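Local coordinates for cytochrome c2 iso-2 (Rhodospirillum centenum, PDB 1JDL), which carries electrons through a covalently bound heme, serving as donor to the oxidized bacteriochlorophyll in the photosynthesis of purple bacteria, at residues F100-E105 / K109-Y114. Sequence-based numbering, arbitrary orientation.
Sequences FKLPDE and KDVVAY. With HEM (protoporphyrin IX containing Fe), chain B.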
# COMPACT_ATOMS: atom_id res chain seq x y z
N PHE A 100 -10.46 -1.11 -2.78
CA PHE A 100 -10.30 -2.55 -2.71
C PHE A 100 -9.84 -2.89 -1.30
O PHE A 100 -9.07 -2.15 -0.70
CB PHE A 100 -9.26 -3.03 -3.74
CG PHE A 100 -9.08 -4.53 -3.77
CD1 PHE A 100 -8.13 -5.14 -2.95
CD2 PHE A 100 -9.87 -5.32 -4.59
CE1 PHE A 100 -7.98 -6.53 -2.96
CE2 PHE A 100 -9.73 -6.71 -4.60
CZ PHE A 100 -8.78 -7.31 -3.78
N LYS A 101 -10.35 -4.00 -0.77
CA LYS A 101 -9.99 -4.45 0.57
C LYS A 101 -9.62 -5.92 0.53
O LYS A 101 -10.16 -6.69 -0.27
CB LYS A 101 -11.17 -4.28 1.53
CG LYS A 101 -11.70 -2.86 1.70
CD LYS A 101 -12.89 -2.86 2.66
CE LYS A 101 -13.47 -1.47 2.84
NZ LYS A 101 -14.68 -1.49 3.72
N LEU A 102 -8.70 -6.31 1.40
CA LEU A 102 -8.26 -7.69 1.51
C LEU A 102 -8.34 -7.98 3.01
O LEU A 102 -7.38 -7.79 3.75
CB LEU A 102 -6.81 -7.84 1.03
CG LEU A 102 -6.26 -9.26 0.82
CD1 LEU A 102 -4.77 -9.18 0.54
CD2 LEU A 102 -6.50 -10.11 2.06
N PRO A 103 -9.51 -8.43 3.49
CA PRO A 103 -9.71 -8.74 4.91
C PRO A 103 -8.98 -9.93 5.52
O PRO A 103 -8.50 -9.85 6.65
CB PRO A 103 -11.23 -8.89 5.01
CG PRO A 103 -11.58 -9.47 3.68
CD PRO A 103 -10.76 -8.62 2.73
N ASP A 104 -8.88 -11.03 4.78
CA ASP A 104 -8.24 -12.24 5.30
C ASP A 104 -6.80 -12.04 5.75
O ASP A 104 -5.94 -11.64 4.97
CB ASP A 104 -8.32 -13.36 4.26
CG ASP A 104 -7.88 -14.70 4.82
OD1 ASP A 104 -6.66 -14.97 4.85
OD2 ASP A 104 -8.75 -15.49 5.25
N GLU A 105 -6.54 -12.35 7.02
CA GLU A 105 -5.21 -12.20 7.61
C GLU A 105 -4.13 -13.02 6.91
O GLU A 105 -3.02 -12.51 6.68
CB GLU A 105 -5.26 -12.58 9.09
CG GLU A 105 -3.94 -12.33 9.82
CD GLU A 105 -4.04 -12.58 11.31
OE1 GLU A 105 -4.29 -13.74 11.71
OE2 GLU A 105 -3.87 -11.62 12.08
N LYS A 109 -0.79 -11.68 4.95
CA LYS A 109 0.57 -12.09 5.30
C LYS A 109 1.30 -12.62 4.07
O LYS A 109 2.47 -12.29 3.85
CB LYS A 109 0.55 -13.18 6.37
CG LYS A 109 0.05 -12.74 7.73
CD LYS A 109 0.20 -13.89 8.73
CE LYS A 109 -0.29 -13.50 10.11
NZ LYS A 109 -0.10 -14.61 11.08
N ASP A 110 0.62 -13.44 3.28
CA ASP A 110 1.22 -14.04 2.10
C ASP A 110 1.53 -13.04 0.99
O ASP A 110 2.60 -13.09 0.39
CB ASP A 110 0.32 -15.14 1.53
CG ASP A 110 0.16 -16.31 2.49
OD1 ASP A 110 1.11 -16.61 3.24
OD2 ASP A 110 -0.92 -16.95 2.46
N VAL A 111 0.61 -12.13 0.72
CA VAL A 111 0.86 -11.16 -0.34
C VAL A 111 2.01 -10.24 0.05
O VAL A 111 2.80 -9.83 -0.79
CB VAL A 111 -0.42 -10.36 -0.69
CG1 VAL A 111 -0.71 -9.31 0.37
CG2 VAL A 111 -0.27 -9.73 -2.08
N VAL A 112 2.13 -9.94 1.34
CA VAL A 112 3.23 -9.09 1.81
C VAL A 112 4.55 -9.87 1.69
O VAL A 112 5.58 -9.30 1.35
CB VAL A 112 3.00 -8.64 3.26
CG1 VAL A 112 4.24 -7.97 3.83
CG2 VAL A 112 1.83 -7.66 3.30
N ALA A 113 4.51 -11.17 1.96
CA ALA A 113 5.72 -11.99 1.84
C ALA A 113 6.17 -11.97 0.38
O ALA A 113 7.36 -11.97 0.08
CB ALA A 113 5.43 -13.42 2.29
N TYR A 114 5.20 -11.93 -0.53
CA TYR A 114 5.49 -11.89 -1.96
C TYR A 114 6.10 -10.54 -2.34
O TYR A 114 7.10 -10.48 -3.06
CB TYR A 114 4.19 -12.12 -2.75
CG TYR A 114 4.34 -11.99 -4.25
CD1 TYR A 114 5.12 -12.90 -4.97
CD2 TYR A 114 3.72 -10.96 -4.94
CE1 TYR A 114 5.27 -12.78 -6.35
CE2 TYR A 114 3.86 -10.83 -6.32
CZ TYR A 114 4.63 -11.74 -7.02
OH TYR A 114 4.76 -11.62 -8.38
CHA HEM B . -2.25 2.24 -3.52
CHB HEM B . -1.30 -2.31 -2.23
CHC HEM B . -5.03 -3.83 -4.89
CHD HEM B . -5.60 0.62 -6.59
C1A HEM B . -1.69 1.13 -2.88
C2A HEM B . -0.65 1.19 -1.88
C3A HEM B . -0.40 -0.09 -1.52
C4A HEM B . -1.27 -0.93 -2.31
CMA HEM B . 0.57 -0.57 -0.45
CAA HEM B . 0.10 2.46 -1.47
CBA HEM B . 1.29 2.61 -2.42
CGA HEM B . 2.09 3.90 -2.23
O1A HEM B . 1.81 4.67 -1.28
O2A HEM B . 3.01 4.15 -3.03
C1B HEM B . -2.22 -3.12 -2.87
C2B HEM B . -2.30 -4.55 -2.74
C3B HEM B . -3.48 -4.91 -3.31
C4B HEM B . -3.97 -3.78 -4.00
CMB HEM B . -1.22 -5.43 -2.10
CAB HEM B . -4.31 -6.03 -3.07
CBB HEM B . -4.12 -7.15 -2.07
C1C HEM B . -5.54 -2.74 -5.55
C2C HEM B . -6.65 -2.79 -6.48
C3C HEM B . -6.90 -1.51 -6.82
C4C HEM B . -5.80 -0.72 -6.29
CMC HEM B . -7.35 -4.04 -7.00
CAC HEM B . -8.06 -0.94 -7.38
CBC HEM B . -9.30 -1.60 -7.97
C1D HEM B . -4.69 1.44 -5.97
C2D HEM B . -4.62 2.87 -6.17
C3D HEM B . -3.73 3.35 -5.25
C4D HEM B . -3.25 2.19 -4.51
CMD HEM B . -5.44 3.70 -7.16
CAD HEM B . -3.41 4.83 -4.99
CBD HEM B . -4.36 5.29 -3.88
CGD HEM B . -4.28 6.78 -3.58
O1D HEM B . -5.05 7.24 -2.72
O2D HEM B . -3.45 7.48 -4.20
NA HEM B . -2.08 -0.18 -3.13
NB HEM B . -3.25 -2.64 -3.66
NC HEM B . -5.04 -1.46 -5.42
ND HEM B . -3.84 1.02 -4.96
FE HEM B . -3.58 -0.82 -4.26
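Leu102 and Val111 meet tip to tip beside the heme, methyl CD1 of the leucine lying 4.1 Å from CG1 of the valine. The same CD1 comes closer still to the heme, 3.4 Å from CBB, the outer carbon of a peripheral substituent, because the leucine's extended side chain, with CG turned opposite the backbone N (chi1 -169°), carries it in between helix 105-115 and the heme edge. Val11 of helix 5-11 touches both residues and Leu72 also packs on Val111, extending this apolar part. Phe100 continues it along the cofactor: heme methyl CMC sits over one face of the ring, 3.7 Å from Phe100 CG, while Phe100 CE1 comes equally near heme CAB. An alanine in place of Phe100 would probably strip the ring from CMC and from CAB, leaving a gap at this edge of the heme that CB alone could not fill. In the class I cytochrome c fold the N- and C-terminal helices pack together next to the heme, and segment 100-105 is the link that leads from the axial ligand Met98 into the C-terminal helix, with Asp104 as its N-cap, OD1 accepting from the backbone N of Glu107. In that first turn the contact opens to solvent. Lys109 N donates to Glu105 O over 2.9 Å, the i to i+4 bond of the first helical turn, and the two exposed side chains run side by side in the same direction. Their touch is aliphatic, Glu105 CG against Lys109 CE at 3.8 Å; Glu105 OE1 and Lys109 NZ stay 4.3 Å apart, beyond a salt bridge, so that any attraction between the charges is likely to be weakened by water.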